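Local coordinates for protein putative pyridoxal phosphate-dependent transferase (Clostridium difficile, PDB 4DQ6) that binds pyridoxal-5'-phosphate and belongs to the class I and II aminotransferase family of fold-type I PLP-dependent enzymes, at residues P101-L106 with K199-E204; E109-N114 with D164-I169; V130-N133 with E137-I140. All coordinates share one frame; numbering follows the deposited sequence.

Contact 1 (P101-L106 with K199-E204); sequences PAISLL and KIISDE. With PLP (pyridoxal-5'-phosphate), chain C.
Ile-103 meets both Ile-201 and Asp-203, so that an apolar helix-on-strand contact runs straight into the cofactor pocket: two residues on from Ile-201, Asp-203 brings OD2 to 2.5 Å from N1 of the pyridoxal-5'-phosphate. Ile-103 lies behind this aspartate, its CD1 4.4 Å from Asp-203 CB, on the aliphatic part of the side chain and not on the carboxylate. Asp-203 CG stands anti to the backbone N (chi1 179°), which carries the carboxylate forward to the pyridine nitrogen; its other oxygen, OD1, accepts the N-H of Ile-205, and this bond helps to fix the rotation of the group.

Farther from the cofactor, Ile-201 spans one turn of the helix with its two branches. CG2 packs 4.0 Å from Ile-103 CG1, while CD1, at the end of the longer branch, reaches Leu-106 CB at 3.9 Å and lies about as close to CD1 of the same leucine. This is the large domain of a fold-type I enzyme, where helix 99-110 covers a central strand of the mixed sheet; the short helix and strand axes run nearly antiparallel (170°), 10.5 Å apart. The cofactor sits past the N-terminal end of the helix, hydrogen-bonded to Val-99 N and Ile-100 N, with Pro-101 CD 3.6 Å from phosphate O2P, and the helix end probably helps to hold the phosphate charge. His-206 and Asn-175 of the same chain and Tyr-65 of the second subunit also hydrogen-bond to the cofactor. Ser-202 points away from the helix, and its OG donates to the anti lone pair of Glu-204 OE2 over 2.6 Å. From the helix, Ser-104 OG is hydrogen-bonded to Arg-267 O of the second subunit.

Contact 2 (E109-N114 with D164-I169); sequences ELTKAN and DVKLFI
Lys-166 is the first residue of 164-169 to meet Thr-111, and it does so with the root of its side chain: CB lies 3.8 Å from Thr-111 CG2. Beyond CB the lysine turns off, bent at chi2 (-60°), and its ammonium end leads away from the contact. Lys-166 NZ stops 5.3 Å from Lys-112 NZ, a pair of like charges probably eased by Asp-115, whose OD1 makes a salt bridge with Lys-112. Backbone bonds join Lys-166 to Lys-116 on one neighbouring strand and Lys-199 on the other.

Leu-167 follows, its CB bond pointing toward the end of helix 99-110, and divides its two methyls between neighbouring residues there. CD1 rests 3.7 Å from Thr-111 CG2, with Leu-167 CG almost as near, so the threonine methyl lies against the CG-CD1 side of the leucine. CD2 touches Leu-110 CD1 at 4.1 Å, the two leucine side chains crossing at about a right angle. Thr-111 can offer a methyl here because its OG1 lies between the backbone N and the carbonyl carbon (chi1 63°), turned back to a hydrogen bond with Ile-107 O in the last turn of the helix; CG2 is thereby left for the strand.

Further along, Ile-169 carries the strand on beneath helix 126-133, where it touches Phe-127. A helix C-terminus set down on an inner parallel strand in this way belongs to the layered alpha/beta architecture of the fold-type I large domain.

Contact 3 (V130-N133 with E137-I140); sequences VVKN and ELII
Leu-138 sets CG opposite its backbone N (chi1 -173°) and Val-131 does the same with CG1 (chi1 169°), and these two settings bring the leucine CD1 methyl against the valine. The residues belong to a beta-alpha-beta unit in which strand 116-119 leads through helix 126-133 into strand 137-140, its parallel neighbour and the outermost strand of the sheet on this side. Only three residues separate the two segments, so the helix end folds directly onto the strand that follows.

Val-131 plugs the join. Its CG1 lies against the strand backbone, 3.8 Å from Leu-138 CA and 3.9 Å from Glu-137 C, while CB and CG2 both meet Leu-138 CD1, in each case at 3.9 Å. The side chains cross at about a right angle. Behind them Val-131 also touches Ile-117 and Leu-138 touches Ile-119, both on strand 116-119, and so the pair closes over the start of the unit too.

The CB bond of Glu-137 points away from the helix; OE1 has a long, weak ion pair with Lys-116 NZ. On the solvent side, Lys-132 runs its extended chain obliquely past the leucine. Its NZ is hydrogen-bonded to Asn-128 OD1, one helical turn back, and the methylene next to it, CE, comes to rest 4.0 Å from Leu-138 CD2.

In the fold
All three contacts fasten helices to one mixed sheet of the large domain. Contacts 1 and 2 share helix 99-110, taken near its start and at its end, and use neighbouring strands; Ile-201 N and Phe-168 O, 2.8 Å apart, probably bond between them. Contact 3 uses helix 126-133 and the outermost strand, yet Val-131 CG2 still meets Ile-169 CD1 of contact 2 at 4.0 Å, and Val-130 packs on Ile-103 and Ser-104 of contact 1. Contact 1 is fully buried and borders the cofactor. In contacts 2 and 3, partly buried, lysine carbons join the packing while the ammonium groups form no hydrogen bond across it.

Contact 1 (P101-L106 with K199-E204)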
# COMPACT_ATOMS: atom_id res chain seq x y z
N PRO A 101 5.19 -5.34 6.15
CA PRO A 101 4.21 -6.10 5.42
C PRO A 101 4.78 -7.35 4.75
O PRO A 101 4.18 -8.42 4.78
CB PRO A 101 3.75 -5.12 4.35
CG PRO A 101 3.92 -3.77 4.95
CD PRO A 101 5.05 -3.89 5.93
N ALA A 102 5.94 -7.20 4.09
CA ALA A 102 6.63 -8.34 3.46
C ALA A 102 6.95 -9.39 4.49
O ALA A 102 6.71 -10.59 4.26
CB ALA A 102 7.89 -7.89 2.67
N ILE A 103 7.57 -9.00 5.59
CA ILE A 103 7.94 -9.96 6.64
C ILE A 103 6.73 -10.68 7.19
O ILE A 103 6.75 -11.89 7.44
CB ILE A 103 8.76 -9.23 7.72
CG1 ILE A 103 10.09 -8.79 7.14
CG2 ILE A 103 9.00 -10.15 8.94
CD1 ILE A 103 11.05 -8.13 8.07
N SER A 104 5.63 -9.93 7.36
CA SER A 104 4.41 -10.51 7.89
C SER A 104 3.89 -11.58 6.93
O SER A 104 3.53 -12.68 7.37
CB SER A 104 3.29 -9.47 8.02
OG SER A 104 2.15 -9.99 8.65
N LEU A 105 3.87 -11.33 5.63
CA LEU A 105 3.39 -12.32 4.66
C LEU A 105 4.36 -13.53 4.66
O LEU A 105 3.91 -14.68 4.58
CB LEU A 105 3.20 -11.75 3.27
CG LEU A 105 2.08 -10.76 3.14
CD1 LEU A 105 2.02 -10.34 1.67
CD2 LEU A 105 0.71 -11.11 3.59
N LEU A 106 5.68 -13.27 4.67
CA LEU A 106 6.68 -14.34 4.71
C LEU A 106 6.44 -15.26 5.90
O LEU A 106 6.52 -16.49 5.78
CB LEU A 106 8.09 -13.79 4.72
CG LEU A 106 8.59 -13.13 3.40
CD1 LEU A 106 9.87 -12.34 3.63
CD2 LEU A 106 8.76 -14.26 2.37
N LYS A 199 15.69 -20.72 8.20
CA LYS A 199 15.76 -19.73 7.16
C LYS A 199 15.94 -18.34 7.80
O LYS A 199 15.37 -18.06 8.81
CB LYS A 199 14.49 -19.73 6.31
CG LYS A 199 14.63 -18.89 5.05
CD LYS A 199 15.11 -19.75 3.86
CE LYS A 199 14.80 -19.08 2.51
NZ LYS A 199 15.05 -19.97 1.32
N ILE A 200 16.78 -17.54 7.18
CA ILE A 200 17.01 -16.14 7.62
C ILE A 200 16.26 -15.12 6.79
O ILE A 200 16.34 -15.17 5.54
CB ILE A 200 18.51 -15.74 7.61
CG1 ILE A 200 19.30 -16.76 8.49
CG2 ILE A 200 18.69 -14.27 8.09
CD1 ILE A 200 20.74 -16.37 8.74
N ILE A 201 15.51 -14.24 7.47
CA ILE A 201 14.94 -13.08 6.82
C ILE A 201 15.76 -11.89 7.32
O ILE A 201 15.83 -11.63 8.49
CB ILE A 201 13.47 -12.86 7.18
CG1 ILE A 201 12.56 -13.95 6.61
CG2 ILE A 201 13.03 -11.50 6.63
CD1 ILE A 201 11.13 -13.84 7.12
N SER A 202 16.47 -11.21 6.43
CA SER A 202 17.36 -10.15 6.84
C SER A 202 16.77 -8.81 6.47
O SER A 202 16.64 -8.50 5.27
CB SER A 202 18.71 -10.34 6.17
OG SER A 202 19.68 -9.42 6.66
N ASP A 203 16.43 -7.98 7.48
CA ASP A 203 15.95 -6.64 7.28
C ASP A 203 17.16 -5.72 7.19
O ASP A 203 17.76 -5.35 8.20
CB ASP A 203 15.03 -6.26 8.44
CG ASP A 203 14.49 -4.87 8.37
OD1 ASP A 203 14.91 -4.09 7.51
OD2 ASP A 203 13.59 -4.57 9.17
N GLU A 204 17.40 -5.24 5.96
CA GLU A 204 18.59 -4.51 5.69
C GLU A 204 18.16 -3.12 5.25
O GLU A 204 18.86 -2.43 4.42
CB GLU A 204 19.50 -5.28 4.70
CG GLU A 204 19.91 -6.64 5.22
CD GLU A 204 20.97 -7.36 4.41
OE1 GLU A 204 21.50 -6.80 3.42
OE2 GLU A 204 21.32 -8.50 4.84
N1 PLP C . 12.87 -2.18 9.50
C2 PLP C . 13.66 -1.47 10.36
C2A PLP C . 14.82 -2.06 11.12
C3 PLP C . 13.43 -0.06 10.59
O3 PLP C . 14.18 0.62 11.44
C4 PLP C . 12.34 0.59 9.89
C4A PLP C . 12.02 2.04 10.12
C5 PLP C . 11.55 -0.23 8.98
C6 PLP C . 11.84 -1.60 8.83
C5A PLP C . 10.45 0.44 8.22
O4P PLP C . 9.56 -0.58 7.91
P PLP C . 8.40 -0.20 6.84
O1P PLP C . 9.09 -0.23 5.52
O2P PLP C . 7.38 -1.36 7.15
O3P PLP C . 8.01 1.25 7.25

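Contact 2 (E109-N114 with D164-I169)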
# COMPACT_ATOMS: atom_id res chain seq x y z
N GLU A 109 3.44 -17.52 5.32
CA GLU A 109 3.63 -18.51 4.24
C GLU A 109 4.72 -19.54 4.53
O GLU A 109 4.61 -20.68 4.05
CB GLU A 109 3.90 -17.83 2.90
CG GLU A 109 2.84 -16.86 2.40
CD GLU A 109 1.44 -17.48 2.34
OE1 GLU A 109 1.28 -18.66 1.89
OE2 GLU A 109 0.47 -16.83 2.81
N LEU A 110 5.73 -19.16 5.30
CA LEU A 110 6.90 -20.02 5.58
C LEU A 110 6.78 -20.84 6.83
O LEU A 110 7.60 -21.76 7.05
CB LEU A 110 8.18 -19.17 5.67
CG LEU A 110 8.67 -18.56 4.37
CD1 LEU A 110 9.76 -17.50 4.57
CD2 LEU A 110 9.10 -19.64 3.39
N THR A 111 5.77 -20.59 7.64
CA THR A 111 5.60 -21.22 8.94
C THR A 111 4.13 -21.54 9.15
O THR A 111 3.26 -21.05 8.38
CB THR A 111 6.09 -20.36 10.12
OG1 THR A 111 5.33 -19.14 10.21
CG2 THR A 111 7.57 -20.03 9.97
N LYS A 112 3.85 -22.33 10.17
CA LYS A 112 2.46 -22.61 10.59
C LYS A 112 2.26 -21.98 11.95
O LYS A 112 3.25 -21.64 12.65
CB LYS A 112 2.15 -24.13 10.67
CG LYS A 112 2.89 -24.88 11.70
CD LYS A 112 2.48 -26.36 11.66
CE LYS A 112 3.32 -27.22 12.61
NZ LYS A 112 4.79 -26.84 12.64
N ALA A 113 1.00 -21.84 12.32
CA ALA A 113 0.61 -21.34 13.64
C ALA A 113 1.42 -21.95 14.77
O ALA A 113 1.66 -23.14 14.76
CB ALA A 113 -0.87 -21.55 13.87
N ASN A 114 1.84 -21.10 15.71
CA ASN A 114 2.68 -21.49 16.87
C ASN A 114 4.10 -22.02 16.56
O ASN A 114 4.81 -22.42 17.47
CB ASN A 114 1.92 -22.47 17.79
CG ASN A 114 0.47 -22.05 18.01
OD1 ASN A 114 -0.45 -22.84 17.77
ND2 ASN A 114 0.27 -20.79 18.42
N ASP A 164 13.83 -26.38 16.90
CA ASP A 164 12.52 -26.19 16.23
C ASP A 164 12.22 -24.75 15.76
O ASP A 164 11.13 -24.53 15.32
CB ASP A 164 11.36 -26.69 17.09
CG ASP A 164 11.38 -28.21 17.31
OD1 ASP A 164 11.78 -28.99 16.38
OD2 ASP A 164 10.98 -28.61 18.42
N VAL A 165 13.16 -23.80 15.87
CA VAL A 165 12.97 -22.50 15.28
C VAL A 165 12.92 -22.70 13.78
O VAL A 165 13.74 -23.44 13.19
CB VAL A 165 14.14 -21.60 15.69
CG1 VAL A 165 14.16 -20.29 14.88
CG2 VAL A 165 14.02 -21.25 17.14
N LYS A 166 12.00 -21.99 13.12
CA LYS A 166 11.84 -22.12 11.70
C LYS A 166 12.49 -20.99 10.96
O LYS A 166 12.97 -21.17 9.85
CB LYS A 166 10.35 -22.15 11.39
CG LYS A 166 9.65 -23.31 12.09
CD LYS A 166 10.20 -24.68 11.71
CE LYS A 166 9.48 -25.84 12.39
NZ LYS A 166 10.00 -27.17 11.94
N LEU A 167 12.49 -19.83 11.60
CA LEU A 167 12.94 -18.57 10.95
C LEU A 167 13.71 -17.75 11.95
O LEU A 167 13.40 -17.76 13.15
CB LEU A 167 11.78 -17.61 10.42
CG LEU A 167 10.82 -18.12 9.35
CD1 LEU A 167 9.69 -17.11 9.05
CD2 LEU A 167 11.60 -18.40 8.07
N PHE A 168 14.67 -16.97 11.42
CA PHE A 168 15.45 -16.03 12.19
C PHE A 168 15.33 -14.70 11.52
O PHE A 168 15.61 -14.61 10.29
CB PHE A 168 16.93 -16.51 12.27
CG PHE A 168 17.80 -15.66 13.17
CD1 PHE A 168 18.20 -14.40 12.76
CD2 PHE A 168 18.24 -16.15 14.45
CE1 PHE A 168 19.01 -13.63 13.58
CE2 PHE A 168 19.02 -15.35 15.28
CZ PHE A 168 19.40 -14.10 14.82
N ILE A 169 14.90 -13.69 12.29
CA ILE A 169 14.77 -12.37 11.68
C ILE A 169 15.97 -11.53 12.17
O ILE A 169 16.10 -11.28 13.38
CB ILE A 169 13.42 -11.65 12.01
CG1 ILE A 169 12.21 -12.55 11.85
CG2 ILE A 169 13.30 -10.36 11.15
CD1 ILE A 169 10.86 -11.88 12.09

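Contact 3 (V130-N133 with E137-I140)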
# COMPACT_ATOMS: atom_id res chain seq x y z
N VAL A 130 5.27 -8.43 14.97
CA VAL A 130 4.87 -9.11 13.73
C VAL A 130 4.81 -10.62 13.94
O VAL A 130 3.95 -11.29 13.38
CB VAL A 130 5.76 -8.73 12.51
CG1 VAL A 130 7.12 -9.44 12.56
CG2 VAL A 130 4.99 -9.04 11.20
N VAL A 131 5.64 -11.15 14.84
CA VAL A 131 5.61 -12.57 15.11
C VAL A 131 4.34 -12.95 15.91
O VAL A 131 3.59 -13.89 15.55
CB VAL A 131 6.91 -13.02 15.82
CG1 VAL A 131 6.78 -14.45 16.37
CG2 VAL A 131 8.11 -12.84 14.87
N LYS A 132 4.08 -12.14 16.93
CA LYS A 132 2.94 -12.32 17.82
C LYS A 132 1.60 -12.11 17.11
O LYS A 132 0.61 -12.86 17.34
CB LYS A 132 3.05 -11.43 19.03
CG LYS A 132 4.22 -11.84 19.91
CD LYS A 132 4.38 -10.96 21.13
CE LYS A 132 5.40 -11.59 22.10
NZ LYS A 132 5.89 -10.52 23.02
N ASN A 133 1.53 -11.08 16.27
CA ASN A 133 0.29 -10.74 15.60
C ASN A 133 -0.04 -11.74 14.48
O ASN A 133 -1.18 -11.80 14.00
CB ASN A 133 0.39 -9.37 14.98
CG ASN A 133 0.39 -8.24 15.99
OD1 ASN A 133 -0.05 -8.38 17.11
ND2 ASN A 133 0.85 -7.06 15.53
N GLU A 137 5.20 -18.19 17.72
CA GLU A 137 5.84 -18.12 19.04
C GLU A 137 7.18 -17.39 18.92
O GLU A 137 8.05 -17.82 18.19
CB GLU A 137 6.12 -19.50 19.63
CG GLU A 137 6.74 -19.40 21.01
CD GLU A 137 7.00 -20.73 21.73
OE1 GLU A 137 6.52 -21.79 21.31
OE2 GLU A 137 7.72 -20.68 22.76
N LEU A 138 7.32 -16.31 19.66
CA LEU A 138 8.53 -15.47 19.59
C LEU A 138 9.59 -16.02 20.50
O LEU A 138 9.34 -16.20 21.71
CB LEU A 138 8.21 -14.04 20.02
CG LEU A 138 9.37 -13.05 19.81
CD1 LEU A 138 9.82 -12.91 18.34
CD2 LEU A 138 9.01 -11.70 20.47
N ILE A 139 10.77 -16.27 19.96
CA ILE A 139 11.95 -16.70 20.78
C ILE A 139 12.93 -15.53 20.68
O ILE A 139 13.14 -15.01 19.58
CB ILE A 139 12.60 -17.97 20.25
CG1 ILE A 139 11.58 -19.13 20.17
CG2 ILE A 139 13.80 -18.33 21.14
CD1 ILE A 139 10.94 -19.48 21.47
N ILE A 140 13.42 -15.05 21.82
CA ILE A 140 14.33 -13.88 21.83
C ILE A 140 15.70 -14.37 22.32
O ILE A 140 15.80 -14.97 23.40
CB ILE A 140 13.82 -12.79 22.76
CG1 ILE A 140 12.35 -12.44 22.44
CG2 ILE A 140 14.79 -11.59 22.75
CD1 ILE A 140 11.65 -11.49 23.39